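Local structure of uncharacterized protein conserved in bacteria (Streptococcus suis, 4FZQ) at residues 3-14 with 39-50. The protein is a surface antigen that mediates host cell attachment, and the crystallised fragment is its G5 domain, a region that probably takes part in binding. The protein carries 1 engineered substitution. Residues are numbered along the deposited sequence; the frame is centred on the assembly and turned at random.
Sequences FTTKERKVEEAL and AGKKVSVYQDVI
Arg-8 and Lys-6 of strand 4-13 both reach across to Asp-48 of strand 41-50. The two strands are antiparallel neighbours in the three-stranded sheet at one end of this elongated G5 domain; strand 55-66 lies on the far side of 41-50. Asp-48 OD1 takes two bonds. Arg-8 NE meets Asp-48 OD1 on the syn side at 2.6 Å, nearly straight at 171°. Lys-6 NZ lies 2.8 Å from Asp-48 OD1, at its anti lone pair. The guanidinium and carboxylate are nearly coplanar, with planes 22° apart, and the acid sits at the edge of the guanidinium, in its plane. A bend at chi3 (-61°) turns the Arg-8 guanidinium back toward the acid. Two positive groups would be expected to favour the charged form of Asp-48, which is buried. Tyr-46 CB lies over one face of the same guanidinium, 3.9 Å from Arg-8 NH2. Farther along this face of the sheet, Val-10 CG2 packs against Tyr-46 CE1. Lys-6 also lays its aliphatic chain across the end of Ile-50, with CE 3.4 Å from Ile-50 CD1. On the other face, Lys-9 CG touches Val-43 CG1. Paired main-chain bonds recur at every second residue, from Thr-4 with Ile-50 to Glu-12 with Lys-42. Val-10 to Glu-12 pair with an antiparallel strand of a second subunit, and Arg-8 NH1 of this chain forms a salt bridge with Glu-12 of that subunit. Beyond the Glu-12 and Lys-42 pair, Leu-14 N bonds to Gly-40 O at 3.1 Å, approaching from above the carbonyl plane, and Leu-14 CD1 rests 3.3 Å from Lys-41 N.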
ATOM      1  N   PHE A   3     -23.147 -28.430 -14.686  1.00 37.66           N
ATOM      2  CA  PHE A   3     -22.272 -27.602 -13.882  1.00 35.78           C
ATOM      3  C   PHE A   3     -22.099 -28.147 -12.486  1.00 35.08           C
ATOM      4  O   PHE A   3     -22.852 -29.008 -12.035  1.00 34.13           O
ATOM      5  CB  PHE A   3     -22.805 -26.173 -13.791  1.00 35.23           C
ATOM      6  CG  PHE A   3     -24.084 -26.055 -13.024  1.00 35.27           C
ATOM      7  CD1 PHE A   3     -25.312 -26.151 -13.669  1.00 35.95           C
ATOM      8  CD2 PHE A   3     -24.061 -25.849 -11.647  1.00 35.60           C
ATOM      9  CE1 PHE A   3     -26.502 -26.054 -12.954  1.00 34.69           C
ATOM     10  CE2 PHE A   3     -25.242 -25.752 -10.922  1.00 36.30           C
ATOM     11  CZ  PHE A   3     -26.470 -25.850 -11.578  1.00 36.77           C
ATOM     12  N   THR A   4     -21.094 -27.627 -11.800  1.00 34.63           N
ATOM     13  CA  THR A   4     -20.820 -28.043 -10.444  1.00 33.92           C
ATOM     14  C   THR A   4     -20.367 -26.826  -9.657  1.00 32.68           C
ATOM     15  O   THR A   4     -20.065 -25.788 -10.232  1.00 32.03           O
ATOM     16  CB  THR A   4     -19.743 -29.141 -10.417  1.00 34.69           C
ATOM     17  OG1 THR A   4     -19.589 -29.618  -9.075  1.00 38.51           O
ATOM     18  CG2 THR A   4     -18.419 -28.614 -10.942  1.00 31.94           C
ATOM     19  N   THR A   5     -20.341 -26.942  -8.338  1.00 33.25           N
ATOM     20  CA  THR A   5     -19.931 -25.826  -7.507  1.00 33.44           C
ATOM     21  C   THR A   5     -18.906 -26.257  -6.468  1.00 35.17           C
ATOM     22  O   THR A   5     -18.893 -27.409  -6.028  1.00 36.58           O
ATOM     23  CB  THR A   5     -21.140 -25.204  -6.763  1.00 33.19           C
ATOM     24  OG1 THR A   5     -21.656 -26.154  -5.819  1.00 33.99           O
ATOM     25  CG2 THR A   5     -22.239 -24.808  -7.749  1.00 27.76           C
ATOM     26  N   LYS A   6     -18.036 -25.325  -6.097  1.00 38.31           N
ATOM     27  CA  LYS A   6     -17.026 -25.570  -5.077  1.00 38.07           C
ATOM     28  C   LYS A   6     -16.857 -24.268  -4.304  1.00 36.65           C
ATOM     29  O   LYS A   6     -16.994 -23.182  -4.862  1.00 35.22           O
ATOM     30  CB  LYS A   6     -15.691 -26.006  -5.699  1.00 39.91           C
ATOM     31  CG  LYS A   6     -15.051 -24.992  -6.633  1.00 45.26           C
ATOM     32  CD  LYS A   6     -13.684 -25.487  -7.115  1.00 48.96           C
ATOM     33  CE  LYS A   6     -13.062 -24.562  -8.172  1.00 50.70           C
ATOM     34  NZ  LYS A   6     -12.826 -23.172  -7.678  1.00 49.43           N
ATOM     35  N   GLU A   7     -16.588 -24.385  -3.012  1.00 36.62           N
ATOM     36  CA  GLU A   7     -16.409 -23.222  -2.170  1.00 36.95           C
ATOM     37  C   GLU A   7     -14.941 -22.919  -1.961  1.00 36.23           C
ATOM     38  O   GLU A   7     -14.118 -23.821  -1.903  1.00 37.23           O
ATOM     39  CB  GLU A   7     -17.096 -23.440  -0.829  1.00 39.02           C
ATOM     40  CG  GLU A   7     -18.605 -23.311  -0.904  1.00 45.45           C
ATOM     41  CD  GLU A   7     -19.261 -23.411   0.460  1.00 51.10           C
ATOM     42  OE1 GLU A   7     -18.651 -22.948   1.453  1.00 52.30           O
ATOM     43  OE2 GLU A   7     -20.392 -23.939   0.543  1.00 54.10           O
ATOM     44  N   ARG A   8     -14.618 -21.635  -1.870  1.00 34.39           N
ATOM     45  CA  ARG A   8     -13.241 -21.191  -1.666  1.00 34.62           C
ATOM     46  C   ARG A   8     -13.148 -20.232  -0.499  1.00 33.82           C
ATOM     47  O   ARG A   8     -14.020 -19.389  -0.295  1.00 34.38           O
ATOM     48  CB  ARG A   8     -12.700 -20.464  -2.903  1.00 34.10           C
ATOM     49  CG  ARG A   8     -12.196 -21.351  -4.009  1.00 34.79           C
ATOM     50  CD  ARG A   8     -11.489 -20.542  -5.080  1.00 33.60           C
ATOM     51  NE  ARG A   8     -12.369 -19.557  -5.697  1.00 32.95           N
ATOM     52  CZ  ARG A   8     -12.300 -18.249  -5.480  1.00 33.10           C
ATOM     53  NH1 ARG A   8     -11.384 -17.760  -4.655  1.00 31.82           N
ATOM     54  NH2 ARG A   8     -13.142 -17.432  -6.098  1.00 32.82           N
ATOM     55  N   LYS A   9     -12.074 -20.353   0.259  1.00 40.04           N
ATOM     56  CA  LYS A   9     -11.849 -19.469   1.382  1.00 39.85           C
ATOM     57  C   LYS A   9     -10.607 -18.645   1.043  1.00 38.58           C
ATOM     58  O   LYS A   9      -9.571 -19.195   0.679  1.00 38.96           O
ATOM     59  CB  LYS A   9     -11.629 -20.291   2.652  1.00 41.98           C
ATOM     60  CG  LYS A   9     -11.441 -19.464   3.913  1.00 49.85           C
ATOM     61  CD  LYS A   9     -11.064 -20.329   5.119  1.00 54.19           C
ATOM     62  CE  LYS A   9     -12.211 -21.234   5.560  1.00 58.44           C
ATOM     63  NZ  LYS A   9     -12.657 -22.186   4.488  1.00 61.69           N
ATOM     64  N   VAL A  10     -10.723 -17.327   1.128  1.00 34.09           N
ATOM     65  CA  VAL A  10      -9.604 -16.436   0.846  1.00 32.79           C
ATOM     66  C   VAL A  10      -9.339 -15.580   2.089  1.00 33.73           C
ATOM     67  O   VAL A  10     -10.230 -14.890   2.578  1.00 33.60           O
ATOM     68  CB  VAL A  10      -9.914 -15.520  -0.361  1.00 33.61           C
ATOM     69  CG1 VAL A  10      -8.824 -14.478  -0.527  1.00 30.94           C
ATOM     70  CG2 VAL A  10     -10.042 -16.362  -1.628  1.00 30.67           C
ATOM     71  N   GLU A  11      -8.114 -15.642   2.600  1.00 42.63           N
ATOM     72  CA  GLU A  11      -7.732 -14.885   3.788  1.00 42.22           C
ATOM     73  C   GLU A  11      -6.873 -13.672   3.490  1.00 40.29           C
ATOM     74  O   GLU A  11      -5.793 -13.796   2.932  1.00 41.64           O
ATOM     75  CB  GLU A  11      -6.968 -15.774   4.768  1.00 45.09           C
ATOM     76  CG  GLU A  11      -7.842 -16.541   5.725  1.00 53.08           C
ATOM     77  CD  GLU A  11      -7.065 -17.150   6.886  1.00 58.59           C
ATOM     78  OE1 GLU A  11      -6.110 -16.501   7.386  1.00 58.71           O
ATOM     79  OE2 GLU A  11      -7.431 -18.269   7.318  1.00 61.65           O
ATOM     80  N   GLU A  12      -7.349 -12.495   3.862  1.00 28.37           N
ATOM     81  CA  GLU A  12      -6.572 -11.291   3.644  1.00 28.25           C
ATOM     82  C   GLU A  12      -6.045 -10.802   4.987  1.00 27.89           C
ATOM     83  O   GLU A  12      -6.814 -10.612   5.935  1.00 28.05           O
ATOM     84  CB  GLU A  12      -7.425 -10.209   3.013  1.00 28.86           C
ATOM     85  CG  GLU A  12      -6.675  -8.919   2.836  1.00 35.09           C
ATOM     86  CD  GLU A  12      -7.512  -7.848   2.183  1.00 37.78           C
ATOM     87  OE1 GLU A  12      -8.069  -8.119   1.096  1.00 41.67           O
ATOM     88  OE2 GLU A  12      -7.604  -6.737   2.749  1.00 40.17           O
ATOM     89  N   ALA A  13      -4.735 -10.618   5.090  1.00 21.51           N
ATOM     90  CA  ALA A  13      -4.185 -10.151   6.353  1.00 20.45           C
ATOM     91  C   ALA A  13      -4.491  -8.675   6.499  1.00 21.82           C
ATOM     92  O   ALA A  13      -4.337  -7.899   5.555  1.00 23.03           O
ATOM     93  CB  ALA A  13      -2.690 -10.376   6.404  1.00 18.48           C
ATOM     94  N   LEU A  14      -4.954  -8.293   7.677  1.00 33.30           N
ATOM     95  CA  LEU A  14      -5.258  -6.899   7.940  1.00 34.54           C
ATOM     96  C   LEU A  14      -3.995  -6.210   8.417  1.00 34.33           C
ATOM     97  O   LEU A  14      -3.137  -6.828   9.053  1.00 33.01           O
ATOM     98  CB  LEU A  14      -6.305  -6.791   9.042  1.00 36.36           C
ATOM     99  CG  LEU A  14      -7.621  -7.492   8.744  1.00 38.95           C
ATOM    100  CD1 LEU A  14      -8.547  -7.390   9.940  1.00 40.49           C
ATOM    101  CD2 LEU A  14      -8.241  -6.847   7.522  1.00 37.92           C
ATOM    102  N   ALA A  39      -1.197  -9.856  12.892  1.00 29.42           N
ATOM    103  CA  ALA A  39      -2.153  -9.288  11.950  1.00 28.99           C
ATOM    104  C   ALA A  39      -3.575  -9.797  12.160  1.00 28.75           C
ATOM    105  O   ALA A  39      -3.789 -10.945  12.558  1.00 27.99           O
ATOM    106  CB  ALA A  39      -1.711  -9.593  10.522  1.00 27.28           C
ATOM    107  N   GLY A  40      -4.541  -8.922  11.901  1.00 30.68           N
ATOM    108  CA  GLY A  40      -5.932  -9.302  12.005  1.00 30.26           C
ATOM    109  C   GLY A  40      -6.264 -10.121  10.763  1.00 30.47           C
ATOM    110  O   GLY A  40      -5.396 -10.389   9.935  1.00 30.03           O
ATOM    111  N   LYS A  41      -7.523 -10.480  10.586  1.00 30.94           N
ATOM    112  CA  LYS A  41      -7.861 -11.325   9.459  1.00 32.43           C
ATOM    113  C   LYS A  41      -9.220 -11.031   8.821  1.00 31.04           C
ATOM    114  O   LYS A  41     -10.199 -10.751   9.511  1.00 30.26           O
ATOM    115  CB  LYS A  41      -7.812 -12.768   9.957  1.00 35.28           C
ATOM    116  CG  LYS A  41      -7.591 -13.825   8.917  1.00 43.22           C
ATOM    117  CD  LYS A  41      -7.269 -15.157   9.607  1.00 49.27           C
ATOM    118  CE  LYS A  41      -5.957 -15.073  10.398  1.00 52.12           C
ATOM    119  NZ  LYS A  41      -5.587 -16.364  11.046  1.00 52.87           N
ATOM    120  N   LYS A  42      -9.266 -11.089   7.498  1.00 28.00           N
ATOM    121  CA  LYS A  42     -10.514 -10.888   6.769  1.00 27.88           C
ATOM    122  C   LYS A  42     -10.680 -12.127   5.904  1.00 27.47           C
ATOM    123  O   LYS A  42      -9.983 -12.296   4.907  1.00 26.62           O
ATOM    124  CB  LYS A  42     -10.440  -9.649   5.898  1.00 27.92           C
ATOM    125  CG  LYS A  42     -11.645  -9.412   5.016  1.00 33.87           C
ATOM    126  CD  LYS A  42     -11.413  -8.151   4.201  1.00 39.13           C
ATOM    127  CE  LYS A  42     -12.380  -8.025   3.044  1.00 43.17           C
ATOM    128  NZ  LYS A  42     -11.904  -6.993   2.063  1.00 44.64           N
ATOM    129  N   VAL A  43     -11.585 -13.009   6.310  1.00 24.53           N
ATOM    130  CA  VAL A  43     -11.830 -14.243   5.574  1.00 25.18           C
ATOM    131  C   VAL A  43     -13.117 -14.201   4.762  1.00 24.98           C
ATOM    132  O   VAL A  43     -14.197 -13.969   5.303  1.00 25.06           O
ATOM    133  CB  VAL A  43     -11.917 -15.444   6.513  1.00 24.18           C
ATOM    134  CG1 VAL A  43     -12.228 -16.676   5.725  1.00 25.61           C
ATOM    135  CG2 VAL A  43     -10.617 -15.610   7.267  1.00 25.59           C
ATOM    136  N   SER A  44     -12.990 -14.420   3.460  1.00 24.23           N
ATOM    137  CA  SER A  44     -14.143 -14.432   2.585  1.00 22.97           C
ATOM    138  C   SER A  44     -14.353 -15.845   2.067  1.00 24.14           C
ATOM    139  O   SER A  44     -13.396 -16.531   1.688  1.00 22.95           O
ATOM    140  CB  SER A  44     -13.935 -13.487   1.403  1.00 23.34           C
ATOM    141  OG  SER A  44     -13.709 -12.167   1.827  1.00 23.32           O
ATOM    142  N   VAL A  45     -15.605 -16.287   2.075  1.00 24.93           N
ATOM    143  CA  VAL A  45     -15.938 -17.602   1.551  1.00 24.42           C
ATOM    144  C   VAL A  45     -16.662 -17.338   0.240  1.00 23.82           C
ATOM    145  O   VAL A  45     -17.643 -16.590   0.206  1.00 21.57           O
ATOM    146  CB  VAL A  45     -16.872 -18.383   2.484  1.00 26.37           C
ATOM    147  CG1 VAL A  45     -17.309 -19.684   1.804  1.00 25.58           C
ATOM    148  CG2 VAL A  45     -16.167 -18.691   3.789  1.00 24.57           C
ATOM    149  N   TYR A  46     -16.161 -17.935  -0.835  1.00 22.70           N
ATOM    150  CA  TYR A  46     -16.760 -17.751  -2.148  1.00 22.97           C
ATOM    151  C   TYR A  46     -17.324 -19.046  -2.664  1.00 24.08           C
ATOM    152  O   TYR A  46     -17.011 -20.126  -2.151  1.00 22.80           O
ATOM    153  CB  TYR A  46     -15.725 -17.280  -3.171  1.00 22.04           C
ATOM    154  CG  TYR A  46     -15.150 -15.911  -2.922  1.00 21.28           C
ATOM    155  CD1 TYR A  46     -14.007 -15.744  -2.142  1.00 22.71           C
ATOM    156  CD2 TYR A  46     -15.750 -14.780  -3.469  1.00 19.43           C
ATOM    157  CE1 TYR A  46     -13.473 -14.470  -1.916  1.00 24.51           C
ATOM    158  CE2 TYR A  46     -15.232 -13.516  -3.252  1.00 22.54           C
ATOM    159  CZ  TYR A  46     -14.092 -13.365  -2.475  1.00 24.59           C
ATOM    160  OH  TYR A  46     -13.568 -12.113  -2.266  1.00 29.87           O
ATOM    161  N   GLN A  47     -18.164 -18.933  -3.689  1.00 27.19           N
ATOM    162  CA  GLN A  47     -18.710 -20.119  -4.329  1.00 26.77           C
ATOM    163  C   GLN A  47     -18.544 -19.956  -5.828  1.00 26.52           C
ATOM    164  O   GLN A  47     -18.993 -18.972  -6.411  1.00 23.54           O
ATOM    165  CB  GLN A  47     -20.176 -20.328  -4.015  1.00 27.93           C
ATOM    166  CG  GLN A  47     -20.592 -21.719  -4.411  1.00 31.44           C
ATOM    167  CD  GLN A  47     -22.045 -22.001  -4.160  1.00 33.49           C
ATOM    168  OE1 GLN A  47     -22.433 -23.154  -3.989  1.00 34.07           O
ATOM    169  NE2 GLN A  47     -22.864 -20.957  -4.151  1.00 34.32           N
ATOM    170  N   ASP A  48     -17.880 -20.924  -6.447  1.00 26.29           N
ATOM    171  CA  ASP A  48     -17.638 -20.875  -7.877  1.00 29.77           C
ATOM    172  C   ASP A  48     -18.528 -21.846  -8.621  1.00 30.97           C
ATOM    173  O   ASP A  48     -18.906 -22.887  -8.080  1.00 31.82           O
ATOM    174  CB  ASP A  48     -16.183 -21.235  -8.170  1.00 31.48           C
ATOM    175  CG  ASP A  48     -15.199 -20.231  -7.603  1.00 32.53           C
ATOM    176  OD1 ASP A  48     -14.058 -20.636  -7.304  1.00 32.89           O
ATOM    177  OD2 ASP A  48     -15.554 -19.043  -7.469  1.00 34.37           O
ATOM    178  N   VAL A  49     -18.874 -21.495  -9.855  1.00 29.40           N
ATOM    179  CA  VAL A  49     -19.667 -22.387 -10.687  1.00 30.30           C
ATOM    180  C   VAL A  49     -18.679 -22.898 -11.721  1.00 30.79           C
ATOM    181  O   VAL A  49     -17.976 -22.112 -12.356  1.00 29.44           O
ATOM    182  CB  VAL A  49     -20.801 -21.668 -11.446  1.00 29.87           C
ATOM    183  CG1 VAL A  49     -21.660 -22.699 -12.170  1.00 29.58           C
ATOM    184  CG2 VAL A  49     -21.636 -20.875 -10.513  1.00 28.17           C
ATOM    185  N   ILE A  50     -18.624 -24.207 -11.900  1.00 33.49           N
ATOM    186  CA  ILE A  50     -17.699 -24.773 -12.865  1.00 36.31           C
ATOM    187  C   ILE A  50     -18.416 -25.439 -14.035  1.00 39.14           C
ATOM    188  O   ILE A  50     -19.250 -26.328 -13.844  1.00 37.75           O
ATOM    189  CB  ILE A  50     -16.786 -25.792 -12.178  1.00 37.03           C
ATOM    190  CG1 ILE A  50     -16.139 -25.132 -10.962  1.00 38.00           C
ATOM    191  CG2 ILE A  50     -15.732 -26.310 -13.151  1.00 34.14           C
ATOM    192  CD1 ILE A  50     -15.477 -26.098  -9.980  1.00 42.95           C
TER
HETATM  193  O   HOH W   1     -20.322 -25.155  -2.921  1.00 54.86           O
HETATM  194  O   HOH W   2      -4.359  -6.040  12.185  1.00 21.93           O